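Local coordinates for ribokinase (Arabidopsis thaliana, PDB 6ILS), which catalyses the magnesium-dependent transfer of a phosphoryl group from ATP to O-5 of D-ribose, feeding nucleotide synthesis and the pentose phosphate pathway, at residues 59-64 against 119-124; 4-9 against 131-136; 164-169 against 181-186. All blocks are in the same frame, centred on the assembly; numbering follows the deposited sequence.

Contact 1: 59-64 against 119-124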
# COMPACT_ATOMS: atom_id res chain seq x y z
N VAL B 59 9.47 8.29 -18.73
CA VAL B 59 10.12 9.32 -17.93
C VAL B 59 9.26 9.65 -16.72
O VAL B 59 8.13 10.14 -16.84
CB VAL B 59 10.37 10.60 -18.76
CG1 VAL B 59 11.06 11.68 -17.88
CG2 VAL B 59 11.17 10.28 -20.00
N GLY B 60 9.79 9.37 -15.54
CA GLY B 60 8.97 9.50 -14.36
C GLY B 60 9.83 9.54 -13.11
O GLY B 60 11.04 9.35 -13.19
N ARG B 61 9.18 9.76 -11.97
CA ARG B 61 9.84 9.88 -10.67
C ARG B 61 9.26 8.89 -9.69
O ARG B 61 8.05 8.85 -9.50
CB ARG B 61 9.70 11.30 -10.11
CG ARG B 61 10.43 12.35 -10.91
CD ARG B 61 11.90 12.02 -10.97
NE ARG B 61 12.66 13.03 -11.69
CZ ARG B 61 12.97 12.93 -12.98
NH1 ARG B 61 12.55 11.89 -13.69
NH2 ARG B 61 13.69 13.89 -13.56
N LEU B 62 10.15 8.13 -9.05
CA LEU B 62 9.75 7.13 -8.07
C LEU B 62 10.39 7.42 -6.73
O LEU B 62 11.41 8.10 -6.67
CB LEU B 62 10.18 5.73 -8.52
CG LEU B 62 9.61 5.25 -9.84
CD1 LEU B 62 10.14 3.86 -10.14
CD2 LEU B 62 8.10 5.24 -9.73
N GLY B 63 9.80 6.91 -5.65
CA GLY B 63 10.49 6.90 -4.36
C GLY B 63 11.41 5.70 -4.31
O GLY B 63 11.23 4.75 -5.07
N GLU B 64 12.41 5.73 -3.44
CA GLU B 64 13.27 4.57 -3.25
C GLU B 64 12.61 3.69 -2.20
O GLU B 64 13.02 3.68 -1.04
CB GLU B 64 14.69 4.99 -2.82
CG GLU B 64 15.50 5.68 -3.92
CD GLU B 64 16.70 6.46 -3.39
OE1 GLU B 64 17.08 6.25 -2.22
OE2 GLU B 64 17.27 7.28 -4.15
N LYS B 119 6.00 15.71 -6.62
CA LYS B 119 6.93 16.47 -5.79
C LYS B 119 8.41 16.26 -6.06
O LYS B 119 9.24 16.98 -5.50
CB LYS B 119 6.62 16.19 -4.32
CG LYS B 119 5.29 16.80 -3.89
CD LYS B 119 4.88 16.36 -2.49
CE LYS B 119 3.63 17.10 -2.03
NZ LYS B 119 3.19 16.63 -0.69
N ALA B 120 8.77 15.31 -6.92
CA ALA B 120 10.18 14.98 -7.11
C ALA B 120 10.76 15.44 -8.43
O ALA B 120 11.82 14.97 -8.84
CB ALA B 120 10.38 13.49 -6.97
N TRP B 121 10.06 16.33 -9.12
CA TRP B 121 10.54 16.85 -10.39
C TRP B 121 11.37 18.12 -10.15
O TRP B 121 11.08 18.87 -9.23
CB TRP B 121 9.37 17.17 -11.32
CG TRP B 121 8.58 15.96 -11.76
CD1 TRP B 121 7.44 15.46 -11.17
CD2 TRP B 121 8.86 15.11 -12.87
NE1 TRP B 121 7.01 14.34 -11.85
CE2 TRP B 121 7.85 14.11 -12.91
CE3 TRP B 121 9.85 15.10 -13.85
CZ2 TRP B 121 7.82 13.13 -13.89
CZ3 TRP B 121 9.82 14.11 -14.82
CH2 TRP B 121 8.81 13.14 -14.83
N PRO B 122 12.36 18.37 -11.00
CA PRO B 122 13.08 19.64 -10.83
C PRO B 122 12.20 20.82 -11.20
O PRO B 122 11.24 20.66 -11.97
CB PRO B 122 14.26 19.50 -11.80
CG PRO B 122 13.70 18.67 -12.91
CD PRO B 122 12.74 17.69 -12.25
N GLU B 123 12.50 21.99 -10.65
CA GLU B 123 11.77 23.20 -11.00
C GLU B 123 11.89 23.45 -12.50
O GLU B 123 10.91 23.81 -13.16
CB GLU B 123 12.31 24.39 -10.20
CG GLU B 123 11.90 25.75 -10.75
CD GLU B 123 12.26 26.90 -9.82
OE1 GLU B 123 12.58 26.64 -8.64
OE2 GLU B 123 12.23 28.06 -10.28
N ILE B 124 13.09 23.26 -13.03
CA ILE B 124 13.37 23.35 -14.45
C ILE B 124 13.96 22.04 -14.93
O ILE B 124 14.93 21.56 -14.36
CB ILE B 124 14.35 24.50 -14.79
CG1 ILE B 124 13.84 25.83 -14.22
CG2 ILE B 124 14.57 24.60 -16.29
CD1 ILE B 124 12.48 26.23 -14.74
O HOH W 1 14.31 15.20 -10.65
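Arg61 lays its CG methylene and its guanidinium over one face of the Trp121 indole, a combined CH-pi and cation-pi contact between strand 56-63 and the loop that follows helix 116-119. The methylene comes first: Arg61 CG stands 3.8 Å from the centroid of the six-membered ring of Trp121, almost on its normal. A bend at the second torsion (chi2 -59°) then turns the chain along the ring, and the guanidinium settles near its rim, with Arg61 NH1 3.7 Å from Trp121 CZ3. The two planes are tilted by 26°, an offset stack with centres 4.4 Å apart. With CG anti to its carbonyl carbon (chi1 -65°), Trp121 brings the far end of its indole toward the strand; there Trp121 CH2 lies close over the backbone, 3.7 Å from Gly60 CA, and a methyl of Val59 meets the same corner. The small Ala120 sets its CB methyl against Arg61 CB, 3.9 Å away.

The guanidinium is also pinned by polar partners. Arg61 NH1 donates to Gly60 O, which lies in the guanidinium plane although the donor sits above the carbonyl plane, while Arg61 NE donates to a water 2.9 Å away that donates in turn to Ala120 O. Asp129 adds a long, weak ion pair at NH2. A leucine in place of Arg61 would probably leave this water without its NE donor and strip the outer part of the indole face of its flat cationic cover.

Arginine thus suits this partly buried place twice over: one methylene and a flat cation both pack on an aromatic face, while N-H groups still serve a carbonyl and a water, so the loop is joined to the strand without a direct bond between them.

Contact 2: 4-9 against 131-136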
# COMPACT_ATOMS: atom_id res chain seq x y z
N PRO B 4 11.37 6.62 -30.63
CA PRO B 4 10.56 5.91 -29.64
C PRO B 4 9.32 6.65 -29.20
O PRO B 4 9.23 7.88 -29.28
CB PRO B 4 11.52 5.77 -28.46
CG PRO B 4 12.42 6.96 -28.58
CD PRO B 4 12.63 7.12 -30.06
N LEU B 5 8.36 5.86 -28.71
CA LEU B 5 7.27 6.41 -27.90
C LEU B 5 7.85 6.83 -26.57
O LEU B 5 8.43 6.02 -25.84
CB LEU B 5 6.15 5.39 -27.69
CG LEU B 5 5.17 5.68 -26.55
CD1 LEU B 5 4.33 6.91 -26.85
CD2 LEU B 5 4.26 4.47 -26.29
N VAL B 6 7.71 8.11 -26.25
CA VAL B 6 8.18 8.59 -24.95
C VAL B 6 7.02 9.07 -24.09
O VAL B 6 6.30 10.00 -24.44
CB VAL B 6 9.21 9.70 -25.09
CG1 VAL B 6 9.62 10.21 -23.71
CG2 VAL B 6 10.40 9.19 -25.86
N VAL B 7 6.84 8.39 -22.96
CA VAL B 7 5.78 8.70 -22.02
C VAL B 7 6.38 9.42 -20.83
O VAL B 7 7.24 8.87 -20.14
CB VAL B 7 5.05 7.41 -21.53
CG1 VAL B 7 3.89 7.76 -20.61
CG2 VAL B 7 4.56 6.57 -22.74
N VAL B 8 5.93 10.64 -20.61
CA VAL B 8 6.34 11.37 -19.43
C VAL B 8 5.13 11.47 -18.53
O VAL B 8 4.09 12.01 -18.91
CB VAL B 8 6.88 12.78 -19.77
CG1 VAL B 8 7.39 13.46 -18.49
CG2 VAL B 8 7.99 12.67 -20.82
N GLY B 9 5.22 10.92 -17.33
CA GLY B 9 4.06 10.97 -16.48
C GLY B 9 4.20 10.19 -15.20
O GLY B 9 5.31 10.01 -14.68
N GLU B 131 16.47 15.51 -23.42
CA GLU B 131 17.08 14.93 -24.62
C GLU B 131 16.22 13.79 -25.17
O GLU B 131 16.13 13.60 -26.38
CB GLU B 131 18.49 14.42 -24.33
CG GLU B 131 18.54 13.27 -23.34
CD GLU B 131 19.78 12.41 -23.49
OE1 GLU B 131 20.54 12.64 -24.46
OE2 GLU B 131 19.98 11.51 -22.65
N ILE B 132 15.59 13.02 -24.28
CA ILE B 132 14.84 11.86 -24.73
C ILE B 132 13.57 12.31 -25.43
O ILE B 132 13.19 11.70 -26.43
CB ILE B 132 14.51 10.88 -23.56
CG1 ILE B 132 13.85 9.60 -24.11
CG2 ILE B 132 13.67 11.53 -22.49
CD1 ILE B 132 14.62 8.94 -25.23
N VAL B 133 12.94 13.38 -24.95
CA VAL B 133 11.72 13.86 -25.60
C VAL B 133 12.06 14.49 -26.94
O VAL B 133 11.30 14.39 -27.90
CB VAL B 133 10.92 14.85 -24.70
CG1 VAL B 133 10.71 14.25 -23.31
CG2 VAL B 133 11.58 16.20 -24.60
N ARG B 134 13.25 15.09 -27.03
CA ARG B 134 13.69 15.66 -28.29
C ARG B 134 14.02 14.59 -29.33
O ARG B 134 14.05 14.87 -30.53
CB ARG B 134 14.91 16.57 -28.05
CG ARG B 134 14.53 17.86 -27.34
CD ARG B 134 15.68 18.84 -27.32
NE ARG B 134 15.34 20.05 -26.58
CZ ARG B 134 15.80 20.36 -25.38
NH1 ARG B 134 15.44 21.49 -24.79
NH2 ARG B 134 16.65 19.54 -24.76
N ASN B 135 14.26 13.36 -28.88
CA ASN B 135 14.51 12.26 -29.81
C ASN B 135 13.27 11.39 -30.07
O ASN B 135 13.36 10.39 -30.77
CB ASN B 135 15.64 11.36 -29.31
CG ASN B 135 16.99 12.05 -29.35
OD1 ASN B 135 17.16 13.07 -30.01
ND2 ASN B 135 17.97 11.47 -28.67
N ALA B 136 12.14 11.76 -29.49
CA ALA B 136 10.95 10.90 -29.57
C ALA B 136 10.35 10.86 -30.98
O ALA B 136 10.54 11.78 -31.77
CB ALA B 136 9.90 11.36 -28.58
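Val6 sets out toward segment 131-136, and its CG2 methyl settles against Ala136 and Ile132. Val6 CG2 lies 3.5 Å from Ala136 CB, a snug methyl-to-methyl contact, and 3.9 Å from Ile132 CG1. The other branch, Val6 CG1, turned anti to the backbone N (chi1 177°), meets Val133 CG1 at 4.2 Å, so the two branches of one valine serve different partners. Two residues along the strand, on the same side of it, Val8 makes a smaller contact: Val8 CG2 is 4.0 Å from Val133 CG1, the two side chains crossing at about a right angle. Val133 CG1 is thereby shared by both strand valines. Ile132 extends its CG1 anti to its own backbone N (chi1 -174°), which carries the branch toward Val6.

At the other end Pro4 lies alongside the chain just past the helix. Pro4 CD is 3.4 Å from Asn135 O, and Pro4 O is 3.5 Å from Ala136 CA. Alanine suits this point, where the two backbones come within 5.0 Å at the CA atoms of Pro4 and Ala136; beta-branched valines suit the strand, bridging the wider separation farther along with compact methyls.

The contact packs a short, weakly bonded helix on the central sheet of this PfkB-family kinase. Strand 5-8 runs between strands 56-63 and 138-143, and the chain leaving helix 131-134 enters the latter after a short turn. Val133 packs in addition on Val153 and Ala156 of helix 147-158, while Ile132 leans on Val59 of strand 56-63.

Contact 3: 164-169 against 181-186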
# COMPACT_ATOMS: atom_id res chain seq x y z
N VAL B 164 2.52 15.48 -29.91
CA VAL B 164 2.33 15.38 -28.47
C VAL B 164 0.88 15.15 -28.15
O VAL B 164 0.00 15.92 -28.57
CB VAL B 164 2.80 16.67 -27.75
CG1 VAL B 164 2.59 16.54 -26.25
CG2 VAL B 164 4.24 16.95 -28.08
N ILE B 165 0.61 14.08 -27.39
CA ILE B 165 -0.73 13.75 -26.96
C ILE B 165 -0.88 13.98 -25.47
O ILE B 165 -0.08 13.48 -24.67
CB ILE B 165 -1.08 12.25 -27.29
CG1 ILE B 165 -0.91 11.99 -28.79
CG2 ILE B 165 -2.48 11.92 -26.80
CD1 ILE B 165 -1.20 10.55 -29.22
N LEU B 166 -1.91 14.73 -25.09
CA LEU B 166 -2.22 14.94 -23.70
C LEU B 166 -3.51 14.24 -23.34
O LEU B 166 -4.60 14.59 -23.81
CB LEU B 166 -2.32 16.45 -23.39
CG LEU B 166 -2.83 16.79 -21.99
CD1 LEU B 166 -1.83 16.37 -20.89
CD2 LEU B 166 -3.13 18.30 -21.88
N ASP B 167 -3.38 13.21 -22.52
CA ASP B 167 -4.51 12.50 -21.94
C ASP B 167 -4.98 13.37 -20.81
O ASP B 167 -4.16 13.87 -20.02
CB ASP B 167 -4.07 11.09 -21.50
CG ASP B 167 -5.11 10.38 -20.65
OD1 ASP B 167 -6.30 10.75 -20.68
OD2 ASP B 167 -4.72 9.43 -19.92
N VAL B 168 -6.29 13.59 -20.72
CA VAL B 168 -6.82 14.54 -19.76
C VAL B 168 -7.02 13.84 -18.43
O VAL B 168 -7.25 14.48 -17.40
CB VAL B 168 -8.13 15.19 -20.28
CG1 VAL B 168 -8.68 16.20 -19.29
CG2 VAL B 168 -7.85 15.89 -21.57
N GLY B 169 -6.88 12.52 -18.43
CA GLY B 169 -7.01 11.75 -17.21
C GLY B 169 -6.03 12.21 -16.13
O GLY B 169 -4.88 12.53 -16.43
N ASP B 181 -1.99 24.99 -25.83
CA ASP B 181 -1.36 25.57 -27.01
C ASP B 181 -0.13 24.81 -27.49
O ASP B 181 0.35 25.06 -28.60
CB ASP B 181 -0.94 27.02 -26.75
CG ASP B 181 -2.06 28.01 -26.97
OD1 ASP B 181 -2.92 27.77 -27.85
OD2 ASP B 181 -2.08 29.05 -26.26
N SER B 182 0.40 23.92 -26.66
CA SER B 182 1.68 23.29 -26.97
C SER B 182 1.56 21.81 -27.35
O SER B 182 2.54 21.18 -27.71
CB SER B 182 2.63 23.41 -25.78
OG SER B 182 2.75 24.76 -25.36
N ILE B 183 0.36 21.26 -27.25
CA ILE B 183 0.14 19.86 -27.61
C ILE B 183 -0.50 19.75 -29.00
O ILE B 183 -0.93 20.76 -29.57
CB ILE B 183 -0.75 19.16 -26.58
CG1 ILE B 183 -2.14 19.80 -26.57
CG2 ILE B 183 -0.07 19.19 -25.20
CD1 ILE B 183 -3.14 19.13 -25.68
N ASP B 184 -0.54 18.54 -29.55
CA ASP B 184 -1.12 18.33 -30.87
C ASP B 184 -2.48 17.65 -30.77
O ASP B 184 -3.43 17.99 -31.47
CB ASP B 184 -0.18 17.51 -31.75
CG ASP B 184 1.14 18.22 -32.03
OD1 ASP B 184 1.16 19.11 -32.91
OD2 ASP B 184 2.16 17.89 -31.38
N ILE B 185 -2.58 16.67 -29.87
CA ILE B 185 -3.82 15.94 -29.71
C ILE B 185 -4.24 15.95 -28.26
O ILE B 185 -3.46 15.59 -27.39
CB ILE B 185 -3.68 14.48 -30.20
CG1 ILE B 185 -3.27 14.46 -31.67
CG2 ILE B 185 -4.97 13.72 -29.96
CD1 ILE B 185 -2.98 13.07 -32.22
N LEU B 186 -5.47 16.36 -28.01
CA LEU B 186 -6.06 16.31 -26.68
C LEU B 186 -6.91 15.04 -26.60
O LEU B 186 -7.70 14.78 -27.52
CB LEU B 186 -6.91 17.56 -26.41
CG LEU B 186 -7.47 17.68 -24.99
CD1 LEU B 186 -6.35 18.00 -24.01
CD2 LEU B 186 -8.56 18.77 -24.92
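Ile183 takes a less common first torsion, with CG1 between its backbone N and carbonyl carbon (chi1 64°), and this sends Ile183 CD1 across to Leu166 CB, 3.6 Å away, while its CG2 rests on CG1 of Val164. Asp184, by contrast, has CG anti to its carbonyl carbon (chi1 -64°), which brings the carboxylate round to the start of the neighbouring strand. Both residues lead into the second strand of a beta-alpha-beta unit, made of strand 164-170, helix 177-180 and strand 185-187, within the large sheet of the ribokinase fold.

The two strands run parallel, and Val164 O opens the pairing by accepting two backbone N-H groups, from Asp184 N at 2.8 Å and from Ile185 N at 3.0 Å. Ile185 O then receives Leu166 N. Paired side chains run alongside each other: Ile165 with Ile185 on one face of the sheet, where helix 257-270 packs on both, and Leu166 with Leu186 on the other. On the latter face Leu186 CD1 bridges to Leu166 CD2 at 3.9 Å and, obliquely, to Val168 CG2 at 3.6 Å. Branched aliphatic residues suit these buried faces, since they fill both sides of the sheet without bringing in polar groups.

Farther along, Asp167 OD1 accepts from Gly169 N in an Asx turn and also forms a salt bridge with Lys225, a predicted ATP-binding residue. Where the pairing begins, aspartate is fitting because it extends the backbone bonding with a side chain: Asp184 OD2 takes the N-H of Val164 on its anti lone pair, 2.8 Å from Val164 N with an angle of 148° at the hydrogen.

How the contacts relate
All three contacts draw on the same large sheet. Contacts 1 and 2, with centres 16 Å apart, use neighbouring strands: Val59 N lies 2.7 Å from Val7 O and Val59 O lies 3.0 Å from Gly9 N, both probable hydrogen bonds. Between them Val59 CB also packs on Val8 CG2, 3.8 Å away. Along the chain contact 1 is nested within the loop that contact 2 closes, whereas contact 3 comes later and touches neither, its nearest atoms being about 7 Å from contact 2. The Val168 side chain in contact 3 is about 8 Å from ATP and about 12 Å from the bound ribose; that of Trp121 in contact 1 is about 13 Å from the ribose.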